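Local coordinates for YqgE/AlgH family protein (Corynebacterium diphtheriae NCTC 13129, PDB 2GS5) that is of unknown function but belongs to the UPF0301 (AlgH) family of conserved bacterial proteins, at residues E44-L52 and F135-L146. Residues are numbered along the deposited sequence; the frame is centred on the assembly and turned at random.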
loop_
_atom_site.group_PDB
_atom_site.type_symbol
_atom_site.label_atom_id
_atom_site.label_comp_id
_atom_site.label_asym_id
_atom_site.label_seq_id
_atom_site.Cartn_x
_atom_site.Cartn_y
_atom_site.Cartn_z
ATOM N N GLU A 44 -18.025 -1.870 -6.163
ATOM C CA GLU A 44 -19.166 -2.664 -5.739
ATOM C C GLU A 44 -18.829 -4.153 -5.799
ATOM O O GLU A 44 -19.422 -4.949 -5.083
ATOM C CB GLU A 44 -20.388 -2.353 -6.618
ATOM C CG GLU A 44 -21.717 -2.846 -6.063
ATOM C CD GLU A 44 -22.145 -4.195 -6.609
ATOM O OE1 GLU A 44 -21.947 -4.443 -7.820
ATOM O OE2 GLU A 44 -22.701 -5.004 -5.835
ATOM N N TYR A 45 -17.858 -4.497 -6.642
ATOM C CA TYR A 45 -17.402 -5.869 -6.812
ATOM C C TYR A 45 -16.600 -6.349 -5.592
ATOM O O TYR A 45 -16.894 -7.390 -5.014
ATOM C CB TYR A 45 -16.560 -5.969 -8.091
ATOM C CG TYR A 45 -16.073 -7.358 -8.398
ATOM C CD1 TYR A 45 -16.922 -8.300 -8.980
ATOM C CD2 TYR A 45 -14.771 -7.743 -8.087
ATOM C CE1 TYR A 45 -16.478 -9.590 -9.247
ATOM C CE2 TYR A 45 -14.321 -9.028 -8.351
ATOM C CZ TYR A 45 -15.176 -9.942 -8.931
ATOM O OH TYR A 45 -14.729 -11.215 -9.198
ATOM N N ALA A 46 -15.583 -5.584 -5.212
ATOM C CA ALA A 46 -14.754 -5.917 -4.038
ATOM C C ALA A 46 -13.790 -4.787 -3.733
ATOM O O ALA A 46 -13.749 -3.802 -4.458
ATOM C CB ALA A 46 -13.977 -7.193 -4.283
ATOM N N THR A 47 -13.024 -4.932 -2.652
ATOM C CA THR A 47 -11.942 -4.015 -2.346
ATOM C C THR A 47 -10.653 -4.809 -2.450
ATOM O O THR A 47 -10.587 -5.935 -1.953
ATOM C CB THR A 47 -12.065 -3.440 -0.932
ATOM O OG1 THR A 47 -13.366 -2.870 -0.781
ATOM C CG2 THR A 47 -11.009 -2.371 -0.665
ATOM N N PHE A 48 -9.655 -4.236 -3.116
ATOM C CA PHE A 48 -8.357 -4.888 -3.294
ATOM C C PHE A 48 -7.266 -4.014 -2.742
ATOM O O PHE A 48 -7.325 -2.787 -2.868
ATOM C CB PHE A 48 -8.068 -5.115 -4.779
ATOM C CG PHE A 48 -9.093 -5.972 -5.465
ATOM C CD1 PHE A 48 -8.892 -7.332 -5.606
ATOM C CD2 PHE A 48 -10.263 -5.410 -5.964
ATOM C CE1 PHE A 48 -9.843 -8.120 -6.244
ATOM C CE2 PHE A 48 -11.219 -6.186 -6.603
ATOM C CZ PHE A 48 -10.998 -7.548 -6.739
ATOM N N GLY A 49 -6.240 -4.629 -2.169
ATOM C CA GLY A 49 -5.108 -3.888 -1.662
ATOM C C GLY A 49 -3.819 -4.661 -1.705
ATOM O O GLY A 49 -3.826 -5.870 -1.930
ATOM N N VAL A 50 -2.719 -3.933 -1.556
ATOM C CA VAL A 50 -1.412 -4.550 -1.400
ATOM C C VAL A 50 -0.732 -4.052 -0.118
ATOM O O VAL A 50 -0.623 -2.844 0.151
ATOM C CB VAL A 50 -0.491 -4.315 -2.638
ATOM C CG1 VAL A 50 -1.010 -5.079 -3.882
ATOM C CG2 VAL A 50 -0.306 -2.831 -2.936
ATOM N N ASN A 51 -0.260 -5.012 0.670
ATOM C CA ASN A 51 0.541 -4.705 1.837
ATOM C C ASN A 51 1.822 -4.014 1.403
ATOM O O ASN A 51 2.447 -4.437 0.429
ATOM C CB ASN A 51 0.858 -5.999 2.584
ATOM C CG ASN A 51 1.473 -5.767 3.957
ATOM O OD1 ASN A 51 1.556 -4.644 4.457
ATOM N ND2 ASN A 51 1.909 -6.859 4.578
ATOM N N LEU A 52 2.197 -2.963 2.129
ATOM C CA LEU A 52 3.417 -2.204 1.873
ATOM C C LEU A 52 4.569 -2.571 2.807
ATOM O O LEU A 52 5.690 -2.091 2.620
ATOM C CB LEU A 52 3.137 -0.704 2.026
ATOM C CG LEU A 52 2.017 -0.123 1.168
ATOM C CD1 LEU A 52 1.916 1.385 1.407
ATOM C CD2 LEU A 52 2.262 -0.417 -0.309
ATOM N N PHE A 135 4.685 -5.564 -6.217
ATOM C CA PHE A 135 4.055 -6.395 -5.199
ATOM C C PHE A 135 3.540 -7.689 -5.781
ATOM O O PHE A 135 2.800 -7.679 -6.759
ATOM C CB PHE A 135 2.897 -5.645 -4.551
ATOM C CG PHE A 135 3.314 -4.347 -3.945
ATOM C CD1 PHE A 135 3.679 -4.265 -2.608
ATOM C CD2 PHE A 135 3.405 -3.202 -4.737
ATOM C CE1 PHE A 135 4.112 -3.074 -2.056
ATOM C CE2 PHE A 135 3.819 -2.004 -4.184
ATOM C CZ PHE A 135 4.177 -1.937 -2.850
ATOM N N ALA A 136 3.935 -8.798 -5.164
ATOM C CA ALA A 136 3.476 -10.129 -5.544
ATOM C C ALA A 136 2.313 -10.499 -4.642
ATOM O O ALA A 136 2.454 -10.511 -3.420
ATOM C CB ALA A 136 4.618 -11.145 -5.396
ATOM N N GLY A 137 1.160 -10.774 -5.238
ATOM C CA GLY A 137 -0.028 -11.134 -4.483
ATOM C C GLY A 137 -0.777 -9.913 -4.005
ATOM O O GLY A 137 -0.280 -8.786 -4.084
ATOM N N HIS A 138 -1.987 -10.131 -3.510
ATOM C CA HIS A 138 -2.804 -9.048 -3.000
ATOM C C HIS A 138 -3.776 -9.554 -1.947
ATOM O O HIS A 138 -3.866 -10.756 -1.694
ATOM C CB HIS A 138 -3.574 -8.384 -4.141
ATOM C CG HIS A 138 -4.567 -9.285 -4.790
ATOM N ND1 HIS A 138 -5.876 -9.382 -4.379
ATOM C CD2 HIS A 138 -4.428 -10.164 -5.808
ATOM C CE1 HIS A 138 -6.506 -10.263 -5.133
ATOM N NE2 HIS A 138 -5.651 -10.755 -6.008
ATOM N N ALA A 139 -4.455 -8.595 -1.323
ATOM C CA ALA A 139 -5.506 -8.839 -0.339
ATOM C C ALA A 139 -6.837 -8.407 -0.958
ATOM O O ALA A 139 -6.884 -7.471 -1.745
ATOM C CB ALA A 139 -5.225 -8.056 0.926
ATOM N N GLU A 140 -7.902 -9.129 -0.627
ATOM C CA GLU A 140 -9.239 -8.835 -1.152
ATOM C C GLU A 140 -10.243 -8.833 -0.013
ATOM O O GLU A 140 -10.157 -9.666 0.895
ATOM C CB GLU A 140 -9.669 -9.876 -2.209
ATOM C CG GLU A 140 -11.021 -9.572 -2.883
ATOM C CD GLU A 140 -11.485 -10.625 -3.899
ATOM O OE1 GLU A 140 -10.740 -11.580 -4.177
ATOM O OE2 GLU A 140 -12.630 -10.504 -4.401
ATOM N N TRP A 141 -11.189 -7.897 -0.073
ATOM C CA TRP A 141 -12.353 -7.866 0.817
ATOM C C TRP A 141 -13.614 -8.015 -0.006
ATOM O O TRP A 141 -13.828 -7.274 -0.972
ATOM C CB TRP A 141 -12.435 -6.560 1.613
ATOM C CG TRP A 141 -11.423 -6.476 2.686
ATOM C CD1 TRP A 141 -11.613 -6.730 4.011
ATOM C CD2 TRP A 141 -10.034 -6.166 2.531
ATOM N NE1 TRP A 141 -10.428 -6.593 4.693
ATOM C CE2 TRP A 141 -9.441 -6.252 3.810
ATOM C CE3 TRP A 141 -9.232 -5.822 1.441
ATOM C CZ2 TRP A 141 -8.089 -5.993 4.027
ATOM C CZ3 TRP A 141 -7.882 -5.579 1.659
ATOM C CH2 TRP A 141 -7.327 -5.662 2.940
ATOM N N ALA A 142 -14.457 -8.961 0.383
ATOM C CA ALA A 142 -15.780 -9.066 -0.208
ATOM C C ALA A 142 -16.563 -7.785 0.048
ATOM O O ALA A 142 -16.251 -7.034 0.972
ATOM C CB ALA A 142 -16.523 -10.247 0.381
ATOM N N PRO A 143 -17.603 -7.537 -0.759
ATOM C CA PRO A 143 -18.471 -6.393 -0.506
ATOM C C PRO A 143 -18.937 -6.335 0.940
ATOM O O PRO A 143 -19.385 -7.342 1.478
ATOM C CB PRO A 143 -19.660 -6.654 -1.424
ATOM C CG PRO A 143 -19.109 -7.450 -2.538
ATOM C CD PRO A 143 -18.024 -8.297 -1.948
ATOM N N GLY A 144 -18.810 -5.168 1.560
ATOM C CA GLY A 144 -19.253 -4.964 2.938
ATOM C C GLY A 144 -18.313 -5.472 4.022
ATOM O O GLY A 144 -18.458 -5.110 5.189
ATOM N N GLN A 145 -17.334 -6.294 3.649
ATOM C CA GLN A 145 -16.494 -6.972 4.639
ATOM C C GLN A 145 -15.432 -6.051 5.239
ATOM O O GLN A 145 -15.160 -6.124 6.442
ATOM C CB GLN A 145 -15.850 -8.219 4.015
ATOM C CG GLN A 145 -15.026 -9.081 4.965
ATOM C CD GLN A 145 -15.806 -9.670 6.132
ATOM O OE1 GLN A 145 -17.000 -9.972 6.023
ATOM N NE2 GLN A 145 -15.120 -9.852 7.261
ATOM N N LEU A 146 -14.854 -5.171 4.426
ATOM C CA LEU A 146 -13.901 -4.195 4.952
ATOM C C LEU A 146 -14.591 -3.304 5.981
ATOM O O LEU A 146 -14.043 -3.066 7.057
ATOM C CB LEU A 146 -13.279 -3.351 3.843
ATOM C CG LEU A 146 -12.312 -2.265 4.321
ATOM C CD1 LEU A 146 -11.200 -2.852 5.194
ATOM C CD2 LEU A 146 -11.739 -1.541 3.120
HETATM O O HOH W 1 -15.537 -10.006 -3.759
#
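An antiparallel strand pair inside the mixed beta-sheet of this AlgH-like fold joins Thr47, Phe48 and Gly49 to Trp141, Glu140 and Ala139, with strand 36-42 bonded along the far edge of 47-51. Two hydrogen-bonded pairs flank a non-hydrogen-bonded one. Thr47 and Trp141 exchange both backbone bonds, Trp141 N reaching Thr47 O at 2.8 Å; Gly49 and Ala139 do the same, and Ala139 N points almost straight at Gly49 O (2.9 Å, 179°).

On the buried face Gly49 makes room for a large neighbour. The indole of Trp141 lies on the side of the sheet where Gly49 has no side chain, its CZ3 4.3 Å from Gly49 N, while Leu146 of helix 145-151 lays CD1 over one indole face, toward its rim. Thr47, beta-branched and suited to a strand, puts CG2 against Leu146 CD2; its hydroxyl is bonded to His42, and the indole NE1 to Glu149.

The other face carries Phe48, flanked by His138 and Glu140, all three running side by side. The histidine ring lies near the edge of the phenyl ring, and its NE2 bonds to Asn84. Extended, with CG anti to its backbone N (chi1 -176°), Glu140 puts CG 3.8 Å from Phe48 CE1, and the carboxylate continues beside the ring, its plane 23° from that of the phenyl. Glu140 OE2 accepts a hydrogen bond from a water that also donates to Tyr45 O, bridging the two segments beyond the last strand pair.

At Gly137, where a side chain would crowd the carbonyl O of Ala136, the chain turns a corner, and Phe135 packs beyond it. Leu52 CD2 touches Phe135 CZ at 3.5 Å, and Val50 CG2 sits over the centre of the phenyl face in a CH-pi contact, 4.1 Å from the centroid.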